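Local coordinates for binding component of ABC transporter (Wolinella succinogenes, PDB 3K4U), which binds lysine and probably serves as the extracellular solute-binding component of an ABC transporter, at residues I28-D33 with G217-L222; K40-K45 with L203-H208; A169-K174 with L179-T184; D33-M38 with V44-V49. All blocks are in the same frame, centred on the assembly; numbering follows the deposited sequence.

Interaction 1. Residues I28-D33 with G217-L222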
loop_
_atom_site.group_PDB
_atom_site.type_symbol
_atom_site.label_atom_id
_atom_site.label_comp_id
_atom_site.label_asym_id
_atom_site.label_seq_id
_atom_site.Cartn_x
_atom_site.Cartn_y
_atom_site.Cartn_z
ATOM N N ILE E 28 -3.076 19.048 36.872
ATOM C CA ILE E 28 -3.134 19.369 35.444
ATOM C C ILE E 28 -2.204 18.435 34.705
ATOM O O ILE E 28 -1.458 17.705 35.337
ATOM C CB ILE E 28 -2.704 20.802 35.181
ATOM C CG1 ILE E 28 -1.289 21.012 35.708
ATOM C CG2 ILE E 28 -3.719 21.775 35.790
ATOM C CD1 ILE E 28 -0.537 22.152 35.024
ATOM N N GLY E 29 -2.251 18.448 33.377
ATOM C CA GLY E 29 -1.431 17.530 32.571
ATOM C C GLY E 29 -2.111 16.949 31.333
ATOM O O GLY E 29 -3.298 17.190 31.055
ATOM N N PHE E 30 -1.329 16.207 30.569
ATOM C CA PHE E 30 -1.792 15.586 29.347
ATOM C C PHE E 30 -2.972 14.680 29.645
ATOM O O PHE E 30 -4.004 14.789 29.004
ATOM C CB PHE E 30 -0.616 14.838 28.701
ATOM C CG PHE E 30 -0.965 14.045 27.454
ATOM C CD1 PHE E 30 -1.237 14.682 26.262
ATOM C CD2 PHE E 30 -0.946 12.655 27.472
ATOM C CE1 PHE E 30 -1.516 13.955 25.105
ATOM C CE2 PHE E 30 -1.225 11.926 26.322
ATOM C CZ PHE E 30 -1.503 12.575 25.133
ATOM N N ASP E 31 -2.857 13.822 30.644
ATOM C CA ASP E 31 -4.030 13.060 31.102
ATOM C C ASP E 31 -5.277 13.874 31.509
ATOM O O ASP E 31 -6.401 13.412 31.295
ATOM C CB ASP E 31 -3.651 12.094 32.228
ATOM C CG ASP E 31 -2.836 10.908 31.717
ATOM O OD1 ASP E 31 -2.171 10.223 32.507
ATOM O OD2 ASP E 31 -2.851 10.655 30.502
ATOM N N VAL E 32 -5.105 15.059 32.088
ATOM C CA VAL E 32 -6.256 15.825 32.538
ATOM C C VAL E 32 -6.990 16.434 31.368
ATOM O O VAL E 32 -8.204 16.273 31.232
ATOM C CB VAL E 32 -5.886 16.870 33.615
ATOM C CG1 VAL E 32 -7.119 17.672 34.014
ATOM C CG2 VAL E 32 -5.208 16.165 34.869
ATOM N N ASP E 33 -6.280 17.121 30.497
ATOM C CA ASP E 33 -6.856 17.509 29.191
ATOM C C ASP E 33 -7.601 16.365 28.441
ATOM O O ASP E 33 -8.638 16.601 27.806
ATOM C CB ASP E 33 -5.767 18.143 28.310
ATOM C CG ASP E 33 -5.233 19.433 28.919
ATOM O OD1 ASP E 33 -5.813 19.841 29.963
ATOM O OD2 ASP E 33 -4.269 20.035 28.387
ATOM N N GLY E 217 -6.969 15.879 15.235
ATOM C CA GLY E 217 -6.006 16.925 15.530
ATOM C C GLY E 217 -5.948 17.236 17.029
ATOM O O GLY E 217 -4.925 17.706 17.513
ATOM N N SER E 218 -7.035 16.956 17.760
ATOM C CA SER E 218 -7.071 17.052 19.222
ATOM C C SER E 218 -5.858 16.398 19.842
ATOM O O SER E 218 -5.023 17.059 20.480
ATOM C CB SER E 218 -8.317 16.364 19.779
ATOM O OG SER E 218 -9.491 17.079 19.448
ATOM N N TYR E 219 -5.745 15.083 19.660
ATOM C CA TYR E 219 -4.622 14.369 20.247
ATOM C C TYR E 219 -3.300 15.132 19.994
ATOM O O TYR E 219 -2.566 15.447 20.938
ATOM C CB TYR E 219 -4.537 12.943 19.711
ATOM C CG TYR E 219 -3.467 12.139 20.378
ATOM C CD1 TYR E 219 -3.766 11.311 21.451
ATOM C CD2 TYR E 219 -2.144 12.203 19.935
ATOM C CE1 TYR E 219 -2.780 10.568 22.057
ATOM C CE2 TYR E 219 -1.154 11.472 20.558
ATOM C CZ TYR E 219 -1.499 10.673 21.608
ATOM O OH TYR E 219 -0.547 9.968 22.222
ATOM N N ASP E 220 -3.017 15.451 18.730
ATOM C CA ASP E 220 -1.721 16.030 18.372
ATOM C C ASP E 220 -1.482 17.317 19.113
ATOM O O ASP E 220 -0.384 17.561 19.615
ATOM C CB ASP E 220 -1.614 16.220 16.865
ATOM C CG ASP E 220 -1.790 14.913 16.127
ATOM O OD1 ASP E 220 -2.799 14.776 15.404
ATOM O OD2 ASP E 220 -0.966 13.995 16.323
ATOM N N GLU E 221 -2.537 18.122 19.188
ATOM C CA GLU E 221 -2.556 19.357 19.948
ATOM C C GLU E 221 -2.172 19.082 21.417
ATOM O O GLU E 221 -1.126 19.516 21.884
ATOM C CB GLU E 221 -3.959 19.929 19.856
ATOM C CG GLU E 221 -4.080 21.387 20.183
ATOM C CD GLU E 221 -5.426 21.933 19.738
ATOM O OE1 GLU E 221 -5.983 22.814 20.452
ATOM O OE2 GLU E 221 -5.922 21.460 18.680
ATOM N N LEU E 222 -2.981 18.328 22.149
ATOM C CA LEU E 222 -2.621 18.078 23.516
ATOM C C LEU E 222 -1.177 17.595 23.568
ATOM O O LEU E 222 -0.420 18.019 24.466
ATOM C CB LEU E 222 -3.582 17.090 24.193
ATOM C CG LEU E 222 -5.035 17.567 24.127
ATOM C CD1 LEU E 222 -5.934 16.633 24.868
ATOM C CD2 LEU E 222 -5.206 18.974 24.646
#

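Interaction 2. Residues K40-K45 with L203-H208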
loop_
_atom_site.group_PDB
_atom_site.type_symbol
_atom_site.label_atom_id
_atom_site.label_comp_id
_atom_site.label_asym_id
_atom_site.label_seq_id
_atom_site.Cartn_x
_atom_site.Cartn_y
_atom_site.Cartn_z
ATOM N N LYS E 40 -16.496 15.858 28.276
ATOM C CA LYS E 40 -17.305 16.664 27.331
ATOM C C LYS E 40 -18.011 15.775 26.299
ATOM O O LYS E 40 -19.234 15.810 26.170
ATOM C CB LYS E 40 -16.418 17.683 26.611
ATOM C CG LYS E 40 -16.849 19.129 26.668
ATOM C CD LYS E 40 -17.443 19.584 25.339
ATOM C CE LYS E 40 -18.991 19.738 25.396
ATOM N NZ LYS E 40 -19.449 21.101 25.911
ATOM N N ALA E 41 -17.239 14.961 25.585
ATOM C CA ALA E 41 -17.779 14.021 24.603
ATOM C C ALA E 41 -18.918 13.127 25.134
ATOM O O ALA E 41 -19.879 12.836 24.409
ATOM C CB ALA E 41 -16.647 13.179 24.018
HETATM N N MSE E 42 -18.811 12.696 26.386
HETATM C CA MSE E 42 -19.899 11.954 27.039
HETATM C C MSE E 42 -21.004 12.850 27.618
HETATM O O MSE E 42 -21.984 12.316 28.150
HETATM C CB MSE E 42 -19.407 11.077 28.196
HETATM C CG MSE E 42 -18.121 10.332 27.989
HETATM SE SE MSE E 42 -17.840 9.202 29.557
HETATM C CE MSE E 42 -15.965 8.790 29.390
ATOM N N GLY E 43 -20.845 14.180 27.548
ATOM C CA GLY E 43 -21.901 15.116 27.997
ATOM C C GLY E 43 -22.100 15.058 29.511
ATOM O O GLY E 43 -23.196 14.890 30.000
ATOM N N VAL E 44 -21.007 15.182 30.250
ATOM C CA VAL E 44 -20.980 14.752 31.623
ATOM C C VAL E 44 -19.907 15.600 32.292
ATOM O O VAL E 44 -19.197 16.365 31.605
ATOM C CB VAL E 44 -20.737 13.208 31.661
ATOM C CG1 VAL E 44 -19.288 12.799 32.074
ATOM C CG2 VAL E 44 -21.856 12.481 32.468
ATOM N N LYS E 45 -19.831 15.537 33.621
ATOM C CA LYS E 45 -18.821 16.314 34.370
ATOM C C LYS E 45 -17.563 15.516 34.722
ATOM O O LYS E 45 -17.621 14.307 34.958
ATOM C CB LYS E 45 -19.425 16.911 35.633
ATOM C CG LYS E 45 -20.213 18.217 35.415
ATOM C CD LYS E 45 -20.540 18.890 36.762
ATOM C CE LYS E 45 -21.979 18.660 37.212
ATOM N NZ LYS E 45 -22.872 19.822 36.793
ATOM N N LEU E 203 -15.557 0.082 26.918
ATOM C CA LEU E 203 -14.455 -0.223 25.964
ATOM C C LEU E 203 -14.760 0.150 24.528
ATOM O O LEU E 203 -13.978 0.865 23.895
ATOM C CB LEU E 203 -14.170 -1.703 25.953
ATOM C CG LEU E 203 -13.058 -2.195 26.833
ATOM C CD1 LEU E 203 -13.005 -3.693 26.707
ATOM C CD2 LEU E 203 -11.863 -1.531 26.268
ATOM N N ASN E 204 -15.888 -0.315 23.994
ATOM C CA ASN E 204 -16.257 0.113 22.656
ATOM C C ASN E 204 -16.177 1.604 22.595
ATOM O O ASN E 204 -15.524 2.135 21.716
ATOM C CB ASN E 204 -17.668 -0.320 22.277
ATOM C CG ASN E 204 -17.913 -0.211 20.804
ATOM O OD1 ASN E 204 -18.804 0.506 20.336
ATOM N ND2 ASN E 204 -17.108 -0.924 20.048
ATOM N N TRP E 205 -16.807 2.294 23.556
ATOM C CA TRP E 205 -16.895 3.767 23.525
ATOM C C TRP E 205 -15.534 4.401 23.589
ATOM O O TRP E 205 -15.217 5.296 22.803
ATOM C CB TRP E 205 -17.765 4.321 24.642
ATOM C CG TRP E 205 -18.078 5.771 24.412
ATOM C CD1 TRP E 205 -19.143 6.255 23.752
ATOM C CD2 TRP E 205 -17.301 6.899 24.821
ATOM N NE1 TRP E 205 -19.066 7.629 23.690
ATOM C CE2 TRP E 205 -17.952 8.039 24.371
ATOM C CE3 TRP E 205 -16.103 7.047 25.531
ATOM C CZ2 TRP E 205 -17.454 9.322 24.581
ATOM C CZ3 TRP E 205 -15.608 8.330 25.773
ATOM C CH2 TRP E 205 -16.277 9.452 25.280
ATOM N N LEU E 206 -14.713 3.943 24.514
ATOM C CA LEU E 206 -13.392 4.525 24.650
ATOM C C LEU E 206 -12.528 4.355 23.410
ATOM O O LEU E 206 -11.921 5.318 22.945
ATOM C CB LEU E 206 -12.666 3.931 25.835
ATOM C CG LEU E 206 -12.993 4.373 27.248
ATOM C CD1 LEU E 206 -13.836 5.586 27.151
ATOM C CD2 LEU E 206 -13.708 3.269 27.889
ATOM N N ASN E 207 -12.477 3.128 22.878
ATOM C CA ASN E 207 -11.670 2.812 21.690
ATOM C C ASN E 207 -12.056 3.720 20.529
ATOM O O ASN E 207 -11.192 4.252 19.826
ATOM C CB ASN E 207 -11.871 1.360 21.316
ATOM C CG ASN E 207 -11.028 0.406 22.161
ATOM O OD1 ASN E 207 -10.013 0.790 22.736
ATOM N ND2 ASN E 207 -11.446 -0.843 22.230
ATOM N N HIS E 208 -13.351 3.964 20.360
ATOM C CA HIS E 208 -13.751 4.856 19.290
ATOM C C HIS E 208 -13.483 6.345 19.593
ATOM O O HIS E 208 -13.254 7.125 18.666
ATOM C CB HIS E 208 -15.211 4.646 18.925
ATOM C CG HIS E 208 -15.447 3.434 18.099
ATOM N ND1 HIS E 208 -16.205 2.376 18.544
ATOM C CD2 HIS E 208 -15.015 3.102 16.854
ATOM C CE1 HIS E 208 -16.239 1.448 17.597
ATOM N NE2 HIS E 208 -15.523 1.864 16.565
#

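Interaction 3. Residues A169-K174 with L179-T184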
loop_
_atom_site.group_PDB
_atom_site.type_symbol
_atom_site.label_atom_id
_atom_site.label_comp_id
_atom_site.label_asym_id
_atom_site.label_seq_id
_atom_site.Cartn_x
_atom_site.Cartn_y
_atom_site.Cartn_z
ATOM N N ALA E 169 10.793 16.163 30.474
ATOM C CA ALA E 169 10.138 17.263 31.180
ATOM C C ALA E 169 10.961 17.669 32.399
ATOM O O ALA E 169 11.083 18.849 32.730
ATOM C CB ALA E 169 8.743 16.880 31.575
ATOM N N PHE E 170 11.552 16.682 33.054
ATOM C CA PHE E 170 12.429 16.984 34.163
ATOM C C PHE E 170 13.716 17.689 33.737
ATOM O O PHE E 170 14.160 18.612 34.413
ATOM C CB PHE E 170 12.739 15.722 34.943
ATOM C CG PHE E 170 13.422 15.970 36.252
ATOM C CD1 PHE E 170 12.689 16.008 37.432
ATOM C CD2 PHE E 170 14.800 16.123 36.306
ATOM C CE1 PHE E 170 13.313 16.205 38.644
ATOM C CE2 PHE E 170 15.438 16.327 37.497
ATOM C CZ PHE E 170 14.696 16.368 38.678
HETATM N N MSE E 171 14.312 17.250 32.630
HETATM C CA MSE E 171 15.505 17.879 32.078
HETATM C C MSE E 171 15.275 19.339 31.801
HETATM O O MSE E 171 16.180 20.142 31.952
HETATM C CB MSE E 171 15.935 17.201 30.777
HETATM C CG MSE E 171 16.765 15.937 30.952
HETATM SE SE MSE E 171 18.286 16.182 32.165
HETATM C CE MSE E 171 19.346 17.452 31.097
ATOM N N ALA E 172 14.065 19.682 31.391
ATOM C CA ALA E 172 13.742 21.058 31.053
ATOM C C ALA E 172 13.683 21.927 32.286
ATOM O O ALA E 172 14.256 23.011 32.303
ATOM C CB ALA E 172 12.436 21.139 30.302
ATOM N N GLN E 173 13.005 21.452 33.323
ATOM C CA GLN E 173 12.796 22.274 34.502
ATOM C C GLN E 173 14.033 22.444 35.381
ATOM O O GLN E 173 14.360 23.569 35.749
ATOM C CB GLN E 173 11.593 21.802 35.325
ATOM C CG GLN E 173 11.761 20.456 35.996
ATOM C CD GLN E 173 10.826 20.275 37.178
ATOM O OE1 GLN E 173 10.575 19.144 37.614
ATOM N NE2 GLN E 173 10.304 21.392 37.708
ATOM N N LYS E 174 14.728 21.360 35.716
ATOM C CA LYS E 174 15.804 21.468 36.714
ATOM C C LYS E 174 17.080 20.817 36.257
ATOM O O LYS E 174 18.156 21.360 36.473
ATOM C CB LYS E 174 15.384 20.863 38.059
ATOM C CG LYS E 174 14.277 21.606 38.771
ATOM C CD LYS E 174 13.878 20.879 40.045
ATOM C CE LYS E 174 12.491 21.295 40.514
ATOM N NZ LYS E 174 12.098 20.535 41.732
ATOM N N LEU E 179 22.174 17.330 35.328
ATOM C CA LEU E 179 22.113 15.928 34.925
ATOM C C LEU E 179 22.209 15.804 33.412
ATOM O O LEU E 179 22.225 16.824 32.699
ATOM C CB LEU E 179 20.813 15.300 35.421
ATOM C CG LEU E 179 20.708 14.701 36.833
ATOM C CD1 LEU E 179 21.442 15.509 37.889
ATOM C CD2 LEU E 179 19.244 14.569 37.185
ATOM N N VAL E 180 22.307 14.561 32.927
ATOM C CA VAL E 180 22.261 14.295 31.486
ATOM C C VAL E 180 21.389 13.090 31.159
ATOM O O VAL E 180 21.539 12.014 31.752
ATOM C CB VAL E 180 23.648 14.128 30.850
ATOM C CG1 VAL E 180 23.504 13.907 29.337
ATOM C CG2 VAL E 180 24.507 15.347 31.113
ATOM N N HIS E 181 20.494 13.303 30.197
ATOM C CA HIS E 181 19.490 12.353 29.744
ATOM C C HIS E 181 20.047 11.322 28.748
ATOM O O HIS E 181 20.272 11.634 27.564
ATOM C CB HIS E 181 18.378 13.170 29.076
ATOM C CG HIS E 181 17.167 12.386 28.688
ATOM N ND1 HIS E 181 16.846 11.170 29.253
ATOM C CD2 HIS E 181 16.161 12.682 27.831
ATOM C CE1 HIS E 181 15.705 10.737 28.744
ATOM N NE2 HIS E 181 15.263 11.641 27.888
ATOM N N LEU E 182 20.273 10.096 29.219
ATOM C CA LEU E 182 20.549 8.993 28.302
ATOM C C LEU E 182 19.218 8.467 27.764
ATOM O O LEU E 182 18.525 7.673 28.427
ATOM C CB LEU E 182 21.388 7.906 28.972
ATOM C CG LEU E 182 22.876 8.268 28.943
ATOM C CD1 LEU E 182 23.691 7.278 29.754
ATOM C CD2 LEU E 182 23.402 8.351 27.487
ATOM N N ASP E 183 18.857 8.926 26.565
ATOM C CA ASP E 183 17.482 8.780 26.108
ATOM C C ASP E 183 17.178 7.560 25.235
ATOM O O ASP E 183 16.076 7.459 24.666
ATOM C CB ASP E 183 16.950 10.077 25.487
ATOM C CG ASP E 183 17.704 10.496 24.240
ATOM O OD1 ASP E 183 18.001 9.644 23.372
ATOM O OD2 ASP E 183 17.976 11.709 24.120
ATOM N N THR E 184 18.117 6.624 25.142
ATOM C CA THR E 184 17.768 5.376 24.490
ATOM C C THR E 184 16.661 4.728 25.317
ATOM O O THR E 184 16.757 4.641 26.526
ATOM C CB THR E 184 18.970 4.417 24.313
ATOM O OG1 THR E 184 20.125 5.169 23.923
ATOM C CG2 THR E 184 18.669 3.371 23.244
#

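Interaction 4. Residues D33-M38 with V44-V49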
loop_
_atom_site.group_PDB
_atom_site.type_symbol
_atom_site.label_atom_id
_atom_site.label_comp_id
_atom_site.label_asym_id
_atom_site.label_seq_id
_atom_site.Cartn_x
_atom_site.Cartn_y
_atom_site.Cartn_z
ATOM N N ASP E 33 -6.280 17.121 30.497
ATOM C CA ASP E 33 -6.856 17.509 29.191
ATOM C C ASP E 33 -7.601 16.365 28.441
ATOM O O ASP E 33 -8.638 16.601 27.806
ATOM C CB ASP E 33 -5.767 18.143 28.310
ATOM C CG ASP E 33 -5.233 19.433 28.919
ATOM O OD1 ASP E 33 -5.813 19.841 29.963
ATOM O OD2 ASP E 33 -4.269 20.035 28.387
ATOM N N LEU E 34 -7.072 15.143 28.518
ATOM C CA LEU E 34 -7.715 14.007 27.884
ATOM C C LEU E 34 -8.992 13.713 28.605
ATOM O O LEU E 34 -10.073 13.601 27.994
ATOM C CB LEU E 34 -6.798 12.771 27.940
ATOM C CG LEU E 34 -5.943 12.324 26.734
ATOM C CD1 LEU E 34 -5.839 13.365 25.654
ATOM C CD2 LEU E 34 -4.567 11.830 27.151
ATOM N N ALA E 35 -8.854 13.582 29.916
ATOM C CA ALA E 35 -9.988 13.338 30.821
ATOM C C ALA E 35 -11.037 14.419 30.682
ATOM O O ALA E 35 -12.232 14.154 30.799
ATOM C CB ALA E 35 -9.501 13.254 32.245
ATOM N N ARG E 36 -10.587 15.635 30.399
ATOM C CA ARG E 36 -11.501 16.759 30.173
ATOM C C ARG E 36 -12.250 16.563 28.851
ATOM O O ARG E 36 -13.465 16.735 28.807
ATOM C CB ARG E 36 -10.753 18.108 30.269
ATOM C CG ARG E 36 -11.640 19.344 30.256
ATOM C CD ARG E 36 -10.890 20.630 30.714
ATOM N NE ARG E 36 -10.924 20.806 32.168
ATOM C CZ ARG E 36 -9.870 20.686 32.972
ATOM N NH1 ARG E 36 -8.666 20.416 32.476
ATOM N NH2 ARG E 36 -10.012 20.852 34.280
ATOM N N GLU E 37 -11.540 16.182 27.791
ATOM C CA GLU E 37 -12.163 15.941 26.458
ATOM C C GLU E 37 -13.174 14.812 26.520
ATOM O O GLU E 37 -14.297 14.930 26.056
ATOM C CB GLU E 37 -11.120 15.582 25.379
ATOM C CG GLU E 37 -10.298 16.758 24.823
ATOM C CD GLU E 37 -11.126 17.757 24.010
ATOM O OE1 GLU E 37 -12.144 17.357 23.379
ATOM O OE2 GLU E 37 -10.766 18.952 24.006
HETATM N N MSE E 38 -12.726 13.702 27.086
HETATM C CA MSE E 38 -13.549 12.559 27.243
HETATM C C MSE E 38 -14.839 12.929 27.966
HETATM O O MSE E 38 -15.917 12.514 27.552
HETATM C CB MSE E 38 -12.756 11.508 27.981
HETATM C CG MSE E 38 -13.450 10.210 28.057
HETATM SE SE MSE E 38 -12.593 8.959 29.267
HETATM C CE MSE E 38 -10.824 8.869 28.415
ATOM N N VAL E 44 -21.007 15.182 30.250
ATOM C CA VAL E 44 -20.980 14.752 31.623
ATOM C C VAL E 44 -19.907 15.600 32.292
ATOM O O VAL E 44 -19.197 16.365 31.605
ATOM C CB VAL E 44 -20.737 13.208 31.661
ATOM C CG1 VAL E 44 -19.288 12.799 32.074
ATOM C CG2 VAL E 44 -21.856 12.481 32.468
ATOM N N LYS E 45 -19.831 15.537 33.621
ATOM C CA LYS E 45 -18.821 16.314 34.370
ATOM C C LYS E 45 -17.563 15.516 34.722
ATOM O O LYS E 45 -17.621 14.307 34.958
ATOM C CB LYS E 45 -19.425 16.911 35.633
ATOM C CG LYS E 45 -20.213 18.217 35.415
ATOM C CD LYS E 45 -20.540 18.890 36.762
ATOM C CE LYS E 45 -21.979 18.660 37.212
ATOM N NZ LYS E 45 -22.872 19.822 36.793
ATOM N N LEU E 46 -16.434 16.211 34.771
ATOM C CA LEU E 46 -15.195 15.631 35.229
ATOM C C LEU E 46 -14.956 15.853 36.725
ATOM O O LEU E 46 -14.919 16.995 37.201
ATOM C CB LEU E 46 -14.013 16.173 34.408
ATOM C CG LEU E 46 -12.598 15.694 34.782
ATOM C CD1 LEU E 46 -12.444 14.232 34.547
ATOM C CD2 LEU E 46 -11.508 16.447 34.060
ATOM N N LYS E 47 -14.799 14.751 37.453
ATOM C CA LYS E 47 -14.177 14.752 38.784
ATOM C C LYS E 47 -12.876 13.941 38.779
ATOM O O LYS E 47 -12.851 12.780 38.351
ATOM C CB LYS E 47 -15.120 14.178 39.831
ATOM C CG LYS E 47 -14.516 14.145 41.210
ATOM C CD LYS E 47 -15.559 14.269 42.291
ATOM C CE LYS E 47 -15.820 15.764 42.632
ATOM N NZ LYS E 47 -16.899 15.989 43.663
ATOM N N LEU E 48 -11.801 14.547 39.257
ATOM C CA LEU E 48 -10.561 13.836 39.427
ATOM C C LEU E 48 -10.461 13.333 40.852
ATOM O O LEU E 48 -10.739 14.072 41.796
ATOM C CB LEU E 48 -9.373 14.734 39.103
ATOM C CG LEU E 48 -9.406 15.474 37.766
ATOM C CD1 LEU E 48 -8.271 16.476 37.658
ATOM C CD2 LEU E 48 -9.369 14.492 36.619
ATOM N N VAL E 49 -10.058 12.075 41.006
ATOM C CA VAL E 49 -9.901 11.461 42.298
ATOM C C VAL E 49 -8.408 11.096 42.455
ATOM O O VAL E 49 -8.013 9.967 42.174
ATOM C CB VAL E 49 -10.843 10.235 42.411
ATOM C CG1 VAL E 49 -10.869 9.653 43.835
ATOM C CG2 VAL E 49 -12.286 10.616 41.952
#

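Interaction 1. Residues I28-D33 with G217-L222
Phe30 meets Tyr219 in an offset edge-to-face (T-shaped) pair. The edge of the Phe30 ring is directed at the face of the Tyr219 ring. The two ring planes stand at 89°, with centroids 5.8 Å apart. Contact is made by one corner of the phenylalanine: its CZ lies 3.9 Å from Tyr219 CE1, with Tyr219 CZ and OH close behind. Phe30 reaches across because its CG is anti to the backbone N (chi1 176°), which sends the ring out beside its own carbonyl carbon. Tyr219 has the same first torsion, and its ring comes forward to receive the Phe30 edge.

Both residues sit in the opening turn of a helix. Helix 30-41 starts after the N-cap residue Gly29, and helix 218-228 starts after Gly217, which also ends the helix before it with positive phi. The contact joins the N-terminal turns of two helices in the two-lobed fold of the solute-binding proteins.

Leu222 follows one turn beyond Tyr219. Its CB rests 3.9 Å from Phe30 CE1, and the two side chains cross at about a right angle. Its methyl groups lie against the aliphatic part of Asp33, with CD1 3.8 Å from Asp33 CB and CD2 at a similar distance. The Asp33 carboxylate has its main partner elsewhere: OD2 accepts a hydrogen bond from Trp226 NE1, further along helix 218-228. Phe30 also meets the ring of Phe227 edge-to-face. Tyr219 has a cation-pi contact with Lys214 and gives Tyr88 O a weak hydrogen bond.

Interaction 2. Residues K40-K45 with L203-H208
A Schellman motif closes helix 30-41 at Gly43, and just before it Ala41 and Met42 pack on the indole of Trp205 in helix 200-216. Gly43 takes positive phi (68°), and its N bonds back to Lys40 O at 2.7 Å.

Met42, a selenomethionine, makes the larger part of the contact. Its CG approaches Trp205 CH2 at 3.4 Å, obliquely to the ring. The chain runs on fully extended from there across the six-membered ring. SE stands 4.7 Å from the centroid of that ring and 20° off its normal, so this is a Met-aromatic contact over the face, though at a distance. The terminal CE comes down near the next corner of the ring, 3.7 Å from Trp205 CZ3. Ala41 takes the edge instead: its CB lies near the indole plane, 4.0 Å from Trp205 CH2. Leu206 adds a looser touch, its CD1 4.5 Å from Met42 CE.

With chi1 at -168°, the indole of Trp205 swings opposite its own N and extends toward the end of helix 30-41. Putting an alanine here would probably leave the Met42 chain without the ring face beneath it and open a gap beside Ala41.

The indole is held at its polar end too, because NE1 donates to Gln76 O of the second subunit. Within the chain, Trp205 packs against Met38 one turn back in helix 30-41, and its ring meets that of Phe209 at nearly parallel planes. Met42 also touches Leu7 of strand 6-11, so the contact lies between the first strand, the end of helix 30-41 and helix 200-216.

Interaction 3. Residues A169-K174 with L179-T184
Met171 and Phe170 of helix 164-175 lie against strand 179-182, and their contacts with it are of two kinds. The first is packing between side chains. Met171, a selenomethionine, passes between two residues of the strand. Its CG sits 3.7 Å from His181 CB, and its SE sits 4.2 Å from Leu179 CB. Phe170 reaches Leu179 as well, its CE2 4.2 Å from Leu179 CD2, in an approach oblique to the ring.

The second kind is a side chain resting on backbone. The terminal methyl CE of Met171 comes to 3.4 Å from Leu179 O and lies 4.3 Å from Val180 CA. The chain gets there by folding: it is bent at chi2 (-51°) and again at chi3 (-66°), so the chain curls and its methyl turns in toward the Leu179 carbonyl. These contacts are apolar or van der Waals in nature. The polar end of His181 is engaged elsewhere, with ND1 in a weak hydrogen bond to Leu95 O. One face of the imidazole has Asp183 CB over it, 3.3 Å above the plane and offset toward the rim.

Helix 169-174 and strand 179-182 run antiparallel, at 162°, with axes 9.3 Å apart at closest approach. Helix 164-175 runs on past the segment, and three residues then lead into the strand, so a helix packs on the strand that follows it. The strand pairs antiparallel with strand 89-98, whose Leu96 touches Phe170, Met171 and His181. Phe170 and Leu179 also meet Leu153 of helix 145-154, so two helices share this part of the sheet.

Interaction 4. Residues D33-M38 with V44-V49
Leu46 sets its two methyl groups on one turn of helix 30-41, against Ala35 and Arg36. CD1 lies 3.9 Å from Ala35 CB and 3.8 Å from Ala35 O. CD2 takes the next residue, 3.9 Å from Arg36 N and 4.2 Å from Arg36 CB. The leucine thus spreads over both side chain and backbone, CD1 mainly on Ala35, CD2 mainly on the Arg36 backbone. A first torsion of 178° points CG straight back from the leucine's own N, which projects the branch point off the strand and lets both methyls reach the helix.

In the next shell, Leu46 also touches Ala39, a turn further along the same helix, and Val9 in strand 6-11. Ala35 is backed by Ile69. The helix turn is held by the backbone bond from Glu37 N to Asp33 O, at 2.9 Å. The Arg36 guanidinium lies back toward the preceding turn, where NH1 forms a long salt bridge of 3.8 Å with Asp33 OD1, which approaches at the edge in the guanidinium plane.

Further out, strand 45-50 pairs in parallel with strand 6-11, through bonds such as those of Lys47 with Leu7 and Val9. Helix 30-41 connects these neighbouring strands, a beta-alpha-beta crossover of the first lobe.

A glycine in place of Leu46 would probably leave the helix face at Ala35 and Arg36 without its apolar neighbour and open a gap between helix and strand. The contact itself is apolar and depends on fit. The charges nearby belong to the helix surface, where the distance between Arg36 and Asp33 suggests only a modest attraction.

Overall arrangement
Interactions 1, 2 and 4 all hold helix 30-41, at its start, its end and its middle. Interactions 1 and 2 are buried and join it to helices 218-228 and 200-216, which are consecutive in the chain. Both rely on aromatic rings, a T-shaped pair in one and a Met-aromatic contact in the other. Interaction 4 is only partly buried, with aliphatic packing on strand 45-50. It touches both others, through Leu34 on Leu222 and Met38 on Trp205. Interaction 3 lies across the chain's centre from interactions 2 and 4. It is also a partly buried helix-strand contact, but there the helix supplies the reaching side chain, a bent selenomethionine, where in interaction 4 the strand does, with a leucine.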